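Local atomic coordinates of dehydrogenase (Chromobacterium violaceum, PDB entry 3Q2I), a protein that probably oxidises a UDP-linked N-acetylglucosaminuronic acid with NAD as cofactor, a step toward 2,3-diacetamido-2,3-dideoxy-D-mannuronic acid. Residues G30-H35 with L306-V311; H128-K133 with K313-E318. All blocks are in the same frame, centred on the assembly; numbering follows the deposited sequence.

Contact 1. Residues G30-H35 with L306-V311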
ATOM      1  N   GLY A  30     -37.852 -26.351 -24.763  1.00 33.62           N
ATOM      2  CA  GLY A  30     -37.573 -26.750 -26.138  1.00 32.33           C
ATOM      3  C   GLY A  30     -36.552 -27.870 -26.200  1.00 36.25           C
ATOM      4  O   GLY A  30     -36.716 -28.856 -26.935  1.00 35.30           O
ATOM      5  N   ALA A  31     -35.472 -27.728 -25.434  1.00 32.94           N
ATOM      6  CA  ALA A  31     -34.419 -28.722 -25.438  1.00 31.63           C
ATOM      7  C   ALA A  31     -34.935 -30.080 -24.985  1.00 31.72           C
ATOM      8  O   ALA A  31     -34.558 -31.110 -25.553  1.00 34.51           O
ATOM      9  CB  ALA A  31     -33.253 -28.266 -24.539  1.00 30.01           C
ATOM     10  N   LEU A  32     -35.735 -30.060 -23.932  1.00 30.06           N
ATOM     11  CA  LEU A  32     -36.272 -31.275 -23.339  1.00 31.24           C
ATOM     12  C   LEU A  32     -37.299 -31.914 -24.279  1.00 34.49           C
ATOM     13  O   LEU A  32     -37.308 -33.143 -24.437  1.00 33.04           O
ATOM     14  CB  LEU A  32     -36.895 -30.992 -21.981  1.00 29.42           C
ATOM     15  CG  LEU A  32     -35.837 -30.918 -20.867  1.00 30.85           C
ATOM     16  CD1 LEU A  32     -36.392 -30.079 -19.731  1.00 31.75           C
ATOM     17  CD2 LEU A  32     -35.466 -32.312 -20.414  1.00 35.07           C
ATOM     18  N   GLU A  33     -38.108 -31.072 -24.923  1.00 33.76           N
ATOM     19  CA  GLU A  33     -39.032 -31.548 -25.974  1.00 34.66           C
ATOM     20  C   GLU A  33     -38.303 -32.299 -27.071  1.00 37.11           C
ATOM     21  O   GLU A  33     -38.733 -33.390 -27.467  1.00 37.44           O
ATOM     22  CB  GLU A  33     -39.862 -30.404 -26.580  1.00 34.59           C
ATOM     23  CG  GLU A  33     -41.060 -30.072 -25.702  1.00 36.83           C
ATOM     24  CD  GLU A  33     -41.554 -28.656 -25.897  1.00 42.55           C
ATOM     25  OE1 GLU A  33     -41.184 -28.053 -26.929  1.00 42.60           O
ATOM     26  OE2 GLU A  33     -42.278 -28.146 -25.009  1.00 47.30           O
ATOM     27  N   LYS A  34     -37.220 -31.718 -27.578  1.00 34.57           N
ATOM     28  CA  LYS A  34     -36.351 -32.425 -28.502  1.00 34.27           C
ATOM     29  C   LYS A  34     -35.895 -33.784 -27.979  1.00 36.04           C
ATOM     30  O   LYS A  34     -35.873 -34.758 -28.716  1.00 35.06           O
ATOM     31  CB  LYS A  34     -35.170 -31.574 -28.954  1.00 34.84           C
ATOM     32  CG  LYS A  34     -35.621 -30.338 -29.722  1.00 39.59           C
ATOM     33  CD  LYS A  34     -34.532 -29.285 -29.816  1.00 43.09           C
ATOM     34  CE  LYS A  34     -34.292 -28.919 -31.263  1.00 47.56           C
ATOM     35  NZ  LYS A  34     -34.385 -27.447 -31.475  1.00 49.84           N
ATOM     36  N   HIS A  35     -35.535 -33.868 -26.707  1.00 34.66           N
ATOM     37  CA  HIS A  35     -34.879 -35.078 -26.237  1.00 34.09           C
ATOM     38  C   HIS A  35     -35.949 -35.966 -25.593  1.00 32.50           C
ATOM     39  O   HIS A  35     -35.649 -36.798 -24.723  1.00 33.04           O
ATOM     40  CB  HIS A  35     -33.694 -34.777 -25.295  1.00 32.47           C
ATOM     41  CG  HIS A  35     -32.511 -34.150 -25.972  1.00 33.92           C
ATOM     42  ND1 HIS A  35     -31.768 -34.801 -26.933  1.00 37.84           N
ATOM     43  CD2 HIS A  35     -31.970 -32.907 -25.859  1.00 27.35           C
ATOM     44  CE1 HIS A  35     -30.803 -34.005 -27.359  1.00 39.16           C
ATOM     45  NE2 HIS A  35     -30.915 -32.846 -26.731  1.00 31.09           N
ATOM     46  N   LEU A 306     -27.983 -29.306 -27.526  1.00 31.41           N
ATOM     47  CA  LEU A 306     -26.721 -30.023 -27.481  1.00 33.03           C
ATOM     48  C   LEU A 306     -26.238 -30.156 -26.046  1.00 33.71           C
ATOM     49  O   LEU A 306     -25.749 -31.207 -25.651  1.00 31.62           O
ATOM     50  CB  LEU A 306     -25.682 -29.254 -28.278  1.00 34.96           C
ATOM     51  CG  LEU A 306     -24.963 -29.872 -29.463  1.00 46.23           C
ATOM     52  CD1 LEU A 306     -23.927 -28.880 -30.009  1.00 39.32           C
ATOM     53  CD2 LEU A 306     -24.389 -31.237 -29.044  1.00 46.91           C
ATOM     54  N   TYR A 307     -26.363 -29.087 -25.253  1.00 29.75           N
ATOM     55  CA  TYR A 307     -25.964 -29.153 -23.863  1.00 27.75           C
ATOM     56  C   TYR A 307     -26.690 -30.294 -23.185  1.00 28.62           C
ATOM     57  O   TYR A 307     -26.125 -31.081 -22.409  1.00 28.72           O
ATOM     58  CB  TYR A 307     -26.308 -27.831 -23.124  1.00 27.87           C
ATOM     59  CG  TYR A 307     -25.737 -27.828 -21.735  1.00 26.88           C
ATOM     60  CD1 TYR A 307     -26.518 -28.143 -20.620  1.00 23.76           C
ATOM     61  CD2 TYR A 307     -24.383 -27.588 -21.567  1.00 24.10           C
ATOM     62  CE1 TYR A 307     -25.956 -28.196 -19.354  1.00 28.79           C
ATOM     63  CE2 TYR A 307     -23.822 -27.643 -20.298  1.00 24.74           C
ATOM     64  CZ  TYR A 307     -24.608 -27.941 -19.212  1.00 29.96           C
ATOM     65  OH  TYR A 307     -23.980 -28.026 -17.980  1.00 33.22           O
ATOM     66  N   TYR A 308     -27.987 -30.395 -23.454  1.00 25.28           N
ATOM     67  CA  TYR A 308     -28.744 -31.454 -22.836  1.00 26.33           C
ATOM     68  C   TYR A 308     -28.283 -32.870 -23.264  1.00 25.71           C
ATOM     69  O   TYR A 308     -28.318 -33.777 -22.446  1.00 26.97           O
ATOM     70  CB  TYR A 308     -30.225 -31.240 -23.145  1.00 27.29           C
ATOM     71  CG  TYR A 308     -30.925 -30.511 -22.044  1.00 24.93           C
ATOM     72  CD1 TYR A 308     -31.506 -31.184 -20.988  1.00 26.35           C
ATOM     73  CD2 TYR A 308     -30.899 -29.115 -21.998  1.00 27.36           C
ATOM     74  CE1 TYR A 308     -32.127 -30.521 -19.954  1.00 24.01           C
ATOM     75  CE2 TYR A 308     -31.550 -28.458 -21.000  1.00 25.69           C
ATOM     76  CZ  TYR A 308     -32.110 -29.127 -19.945  1.00 24.00           C
ATOM     77  OH  TYR A 308     -32.756 -28.407 -18.974  1.00 26.55           O
ATOM     78  N   ASP A 309     -27.767 -33.043 -24.474  1.00 28.07           N
ATOM     79  CA  ASP A 309     -27.287 -34.370 -24.905  1.00 27.23           C
ATOM     80  C   ASP A 309     -26.125 -34.791 -23.977  1.00 30.24           C
ATOM     81  O   ASP A 309     -26.087 -35.925 -23.510  1.00 26.81           O
ATOM     82  CB  ASP A 309     -26.799 -34.291 -26.351  1.00 28.81           C
ATOM     83  CG  ASP A 309     -26.218 -35.608 -26.868  1.00 31.82           C
ATOM     84  OD1 ASP A 309     -26.905 -36.632 -26.716  1.00 35.97           O
ATOM     85  OD2 ASP A 309     -25.084 -35.638 -27.394  1.00 32.20           O
ATOM     86  N   ASN A 310     -25.174 -33.895 -23.670  1.00 26.99           N
ATOM     87  CA  ASN A 310     -24.126 -34.283 -22.723  1.00 26.44           C
ATOM     88  C   ASN A 310     -24.625 -34.625 -21.315  1.00 25.30           C
ATOM     89  O   ASN A 310     -24.079 -35.533 -20.664  1.00 25.76           O
ATOM     90  CB  ASN A 310     -22.987 -33.238 -22.694  1.00 29.47           C
ATOM     91  CG  ASN A 310     -22.035 -33.442 -21.517  1.00 29.20           C
ATOM     92  OD1 ASN A 310     -22.037 -32.647 -20.585  1.00 30.53           O
ATOM     93  ND2 ASN A 310     -21.210 -34.494 -21.560  1.00 27.56           N
ATOM     94  N   VAL A 311     -25.628 -33.901 -20.817  1.00 24.64           N
ATOM     95  CA  VAL A 311     -26.144 -34.125 -19.484  1.00 23.02           C
ATOM     96  C   VAL A 311     -26.836 -35.496 -19.454  1.00 23.14           C
ATOM     97  O   VAL A 311     -26.640 -36.267 -18.517  1.00 24.20           O
ATOM     98  CB  VAL A 311     -27.126 -33.034 -19.079  1.00 24.38           C
ATOM     99  CG1 VAL A 311     -27.840 -33.331 -17.776  1.00 23.36           C
ATOM    100  CG2 VAL A 311     -26.395 -31.651 -18.999  1.00 24.19           C
TER
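Tyr308 is the first residue of 306-311 to reach helix 25-34, and it carries most of the contact. Tyr308 CB packs against the imidazole of His35, 3.6 Å from His35 CD2. Further out, the ring lies beside two residues of the last turns of that helix: Tyr308 CD2 is 3.6 Å from Ala31 CB, and Tyr308 CE1 is 3.8 Å from Leu32 CD2, both oblique to the ring. Leu32 gets its methyls there with CG anti to its own carbonyl carbon (chi1 -81°). The phenol oxygen goes past these aliphatic groups to hydrogen-bond His28 ND1. One residue on, Asp309 CB sits 4.1 Å from His35 CE1, the two side chains crossing at about a right angle. The acid looks elsewhere, making salt bridges to Lys313 and Arg38 through OD2 and OD1, while His35 NE2 hydrogen-bonds Pro305 O. That bond pins the histidine ring to the chain just ahead of 306-311. Between the two segments themselves there is no hydrogen bond. The chemistry is therefore apolar packing in the middle, with Tyr308 OH, the Asp309 carboxylate and His35 NE2 each bonded outside the segments, so Rossmann helix 25-34 is held to helix 304-315 by shape and by bonds at the margins.

Contact 2. Residues H128-K133 with K313-E318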
ATOM      1  N   HIS A 128     -23.800 -34.744  -9.025  1.00 20.09           N
ATOM      2  CA  HIS A 128     -23.286 -33.822 -10.044  1.00 21.48           C
ATOM      3  C   HIS A 128     -23.815 -32.414  -9.855  1.00 20.97           C
ATOM      4  O   HIS A 128     -24.942 -32.214  -9.418  1.00 20.05           O
ATOM      5  CB  HIS A 128     -23.659 -34.288 -11.453  1.00 24.57           C
ATOM      6  CG  HIS A 128     -23.001 -35.564 -11.861  1.00 28.01           C
ATOM      7  ND1 HIS A 128     -21.686 -35.634 -12.269  1.00 34.19           N
ATOM      8  CD2 HIS A 128     -23.517 -36.808 -12.027  1.00 32.56           C
ATOM      9  CE1 HIS A 128     -21.407 -36.876 -12.624  1.00 36.61           C
ATOM     10  NE2 HIS A 128     -22.501 -37.602 -12.500  1.00 32.18           N
ATOM     11  N   LEU A 129     -22.980 -31.456 -10.232  1.00 19.53           N
ATOM     12  CA  LEU A 129     -23.414 -30.070 -10.428  1.00 18.20           C
ATOM     13  C   LEU A 129     -22.965 -29.735 -11.854  1.00 17.51           C
ATOM     14  O   LEU A 129     -21.770 -29.654 -12.168  1.00 19.71           O
ATOM     15  CB  LEU A 129     -22.740 -29.183  -9.360  1.00 17.94           C
ATOM     16  CG  LEU A 129     -22.931 -27.676  -9.593  1.00 17.34           C
ATOM     17  CD1 LEU A 129     -24.389 -27.272  -9.580  1.00 19.95           C
ATOM     18  CD2 LEU A 129     -22.173 -26.944  -8.483  1.00 17.77           C
ATOM     19  N   PHE A 130     -23.924 -29.572 -12.768  1.00 16.56           N
ATOM     20  CA  PHE A 130     -23.666 -29.131 -14.144  1.00 18.05           C
ATOM     21  C   PHE A 130     -23.909 -27.632 -14.204  1.00 16.86           C
ATOM     22  O   PHE A 130     -24.819 -27.163 -13.538  1.00 17.16           O
ATOM     23  CB  PHE A 130     -24.736 -29.758 -15.069  1.00 17.02           C
ATOM     24  CG  PHE A 130     -24.747 -31.277 -15.077  1.00 17.23           C
ATOM     25  CD1 PHE A 130     -23.945 -31.939 -16.027  1.00 19.58           C
ATOM     26  CD2 PHE A 130     -25.576 -31.992 -14.213  1.00 19.22           C
ATOM     27  CE1 PHE A 130     -23.968 -33.373 -16.118  1.00 23.48           C
ATOM     28  CE2 PHE A 130     -25.607 -33.438 -14.314  1.00 20.36           C
ATOM     29  CZ  PHE A 130     -24.776 -34.068 -15.232  1.00 19.16           C
ATOM     30  N   VAL A 131     -23.078 -26.916 -14.964  1.00 18.70           N
ATOM     31  CA  VAL A 131     -23.272 -25.467 -15.158  1.00 19.39           C
ATOM     32  C   VAL A 131     -23.452 -25.310 -16.640  1.00 17.54           C
ATOM     33  O   VAL A 131     -22.659 -25.812 -17.447  1.00 21.07           O
ATOM     34  CB  VAL A 131     -22.031 -24.674 -14.669  1.00 18.90           C
ATOM     35  CG1 VAL A 131     -22.274 -23.161 -14.926  1.00 22.75           C
ATOM     36  CG2 VAL A 131     -21.749 -24.971 -13.196  1.00 21.69           C
ATOM     37  N   VAL A 132     -24.477 -24.560 -17.030  1.00 18.39           N
ATOM     38  CA  VAL A 132     -24.805 -24.385 -18.436  1.00 19.99           C
ATOM     39  C   VAL A 132     -23.892 -23.407 -19.123  1.00 22.34           C
ATOM     40  O   VAL A 132     -24.014 -22.202 -18.890  1.00 27.69           O
ATOM     41  CB  VAL A 132     -26.272 -23.946 -18.602  1.00 20.29           C
ATOM     42  CG1 VAL A 132     -26.545 -23.737 -20.069  1.00 22.81           C
ATOM     43  CG2 VAL A 132     -27.229 -24.904 -17.924  1.00 20.63           C
ATOM     44  N   LYS A 133     -22.990 -23.907 -19.943  1.00 21.55           N
ATOM     45  CA  LYS A 133     -22.152 -23.102 -20.848  1.00 21.08           C
ATOM     46  C   LYS A 133     -22.387 -23.610 -22.282  1.00 22.02           C
ATOM     47  O   LYS A 133     -21.543 -24.276 -22.909  1.00 21.77           O
ATOM     48  CB  LYS A 133     -20.674 -23.225 -20.447  1.00 24.38           C
ATOM     49  CG  LYS A 133     -20.314 -22.506 -19.152  1.00 25.51           C
ATOM     50  CD  LYS A 133     -18.868 -22.752 -18.716  1.00 35.02           C
ATOM     51  CE  LYS A 133     -18.589 -22.064 -17.367  1.00 29.55           C
ATOM     52  NZ  LYS A 133     -18.319 -20.614 -17.703  1.00 24.70           N
ATOM     53  N   LYS A 313     -26.276 -38.083 -21.641  1.00 23.70           N
ATOM     54  CA  LYS A 313     -25.204 -39.074 -21.721  1.00 25.24           C
ATOM     55  C   LYS A 313     -24.486 -39.282 -20.393  1.00 27.96           C
ATOM     56  O   LYS A 313     -24.213 -40.418 -19.975  1.00 25.98           O
ATOM     57  CB  LYS A 313     -24.217 -38.769 -22.841  1.00 25.01           C
ATOM     58  CG  LYS A 313     -24.799 -38.851 -24.242  1.00 27.32           C
ATOM     59  CD  LYS A 313     -23.757 -38.436 -25.251  1.00 28.58           C
ATOM     60  CE  LYS A 313     -24.073 -39.126 -26.565  1.00 32.36           C
ATOM     61  NZ  LYS A 313     -24.243 -38.140 -27.650  1.00 36.44           N
ATOM     62  N   THR A 314     -24.247 -38.199 -19.646  1.00 24.92           N
ATOM     63  CA  THR A 314     -23.574 -38.396 -18.368  1.00 23.21           C
ATOM     64  C   THR A 314     -24.426 -39.279 -17.477  1.00 22.32           C
ATOM     65  O   THR A 314     -23.901 -40.165 -16.783  1.00 26.23           O
ATOM     66  CB  THR A 314     -23.330 -36.997 -17.673  1.00 21.04           C
ATOM     67  OG1 THR A 314     -22.444 -36.262 -18.513  1.00 23.04           O
ATOM     68  CG2 THR A 314     -22.730 -37.143 -16.272  1.00 26.37           C
ATOM     69  N   MET A 315     -25.721 -39.021 -17.424  1.00 24.80           N
ATOM     70  CA  MET A 315     -26.616 -39.748 -16.526  1.00 25.60           C
ATOM     71  C   MET A 315     -26.726 -41.232 -16.942  1.00 28.07           C
ATOM     72  O   MET A 315     -26.947 -42.106 -16.091  1.00 27.18           O
ATOM     73  CB  MET A 315     -27.995 -39.109 -16.504  1.00 25.07           C
ATOM     74  CG  MET A 315     -28.041 -37.706 -15.887  1.00 26.15           C
ATOM     75  SD  MET A 315     -27.075 -37.566 -14.364  1.00 34.52           S
ATOM     76  CE  MET A 315     -28.345 -38.201 -13.326  1.00 27.09           C
ATOM     77  N   ARG A 316     -26.429 -41.479 -18.211  1.00 28.16           N
ATOM     78  CA  ARG A 316     -26.516 -42.844 -18.763  1.00 29.20           C
ATOM     79  C   ARG A 316     -25.177 -43.555 -18.729  1.00 33.58           C
ATOM     80  O   ARG A 316     -25.049 -44.676 -19.240  1.00 33.84           O
ATOM     81  CB  ARG A 316     -27.023 -42.791 -20.196  1.00 31.03           C
ATOM     82  CG  ARG A 316     -28.482 -42.512 -20.230  1.00 29.90           C
ATOM     83  CD  ARG A 316     -29.310 -43.699 -20.605  1.00 43.11           C
ATOM     84  NE  ARG A 316     -30.486 -43.107 -21.218  1.00 44.33           N
ATOM     85  CZ  ARG A 316     -31.654 -42.972 -20.604  1.00 40.99           C
ATOM     86  NH1 ARG A 316     -32.647 -42.366 -21.235  1.00 45.11           N
ATOM     87  NH2 ARG A 316     -31.837 -43.501 -19.399  1.00 40.65           N
ATOM     88  N   GLY A 317     -24.176 -42.935 -18.111  1.00 29.76           N
ATOM     89  CA  GLY A 317     -22.843 -43.516 -18.037  1.00 28.75           C
ATOM     90  C   GLY A 317     -22.024 -43.412 -19.304  1.00 29.12           C
ATOM     91  O   GLY A 317     -20.917 -43.958 -19.369  1.00 33.48           O
ATOM     92  N   GLU A 318     -22.513 -42.664 -20.299  1.00 28.07           N
ATOM     93  CA  GLU A 318     -21.922 -42.644 -21.618  1.00 27.57           C
ATOM     94  C   GLU A 318     -20.895 -41.530 -21.785  1.00 31.58           C
ATOM     95  O   GLU A 318     -20.083 -41.504 -22.715  1.00 29.97           O
ATOM     96  CB  GLU A 318     -23.047 -42.474 -22.636  1.00 30.86           C
ATOM     97  CG  GLU A 318     -24.068 -43.616 -22.578  1.00 32.07           C
ATOM     98  CD  GLU A 318     -25.310 -43.350 -23.441  1.00 40.51           C
ATOM     99  OE1 GLU A 318     -25.659 -42.178 -23.695  1.00 34.16           O
ATOM    100  OE2 GLU A 318     -25.957 -44.322 -23.892  1.00 40.74           O
TER
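Thr314, in the last turn of helix 304-315, meets both Phe130 of the edge strand and His128 just before it. Thr314 CB lies in the plane of the Phe130 ring at its edge, 4.0 Å from Phe130 CE1. From there the side chain forks. OG1 turns back along its own helix to hydrogen-bond the carbonyl of Asn310, which satisfies the hydroxyl and helps fix the rotation of the side chain. CG2, anti to the backbone N, is thereby sent forward between the two rings. Thr314 CG2 stays at the rim of the phenyl, 3.8 Å from Phe130 CZ, but lies over a face of the imidazole, 4.1 Å from the ring centroid of His128 and 25° off its normal, a CH-pi contact offset toward NE2 and CE1 of His128. Met315 adds its sulfur to the same pair of rings: Met315 SD is 4.3 Å from Phe130 CZ, a Met-aromatic contact at the ring edge, and approaches the His128 ring obliquely. Behind these residues the helix finishes in a Schellman motif, with Glu318 N bonded to Lys313 O at 2.8 Å and Gly317 N to Thr314 O at 3.1 Å; Gly317 takes the positive phi (77°) at the C-prime position. The arrangement joins a helix to the edge strand of a Rossmann fold: 129-131 is, within this chain, the outermost strand beside 101-104, and helix 304-315, from much later in the chain, packs against its side chains.

From the N terminus the chain builds the Rossmann fold, passing through helix 25-34 early and reaching strand 129-131 at the edge of its parallel sheet. It then runs through the mixed sheet before returning as helix 304-315. Contact 1 closes the longer loop, with 270 residues between its segments; contact 2 closes one of 179. The two cross, since both early segments precede both late ones in the same order. Their centres lie about 11 Å apart, and the one returning helix serves both. Tyr307 joins them, its OH probably hydrogen-bonded, weakly, to Val131 O at 2.6 Å. Helix 304-315 thus packs across the dinucleotide-binding sheet, from helix 25-34 to the 129-131 edge.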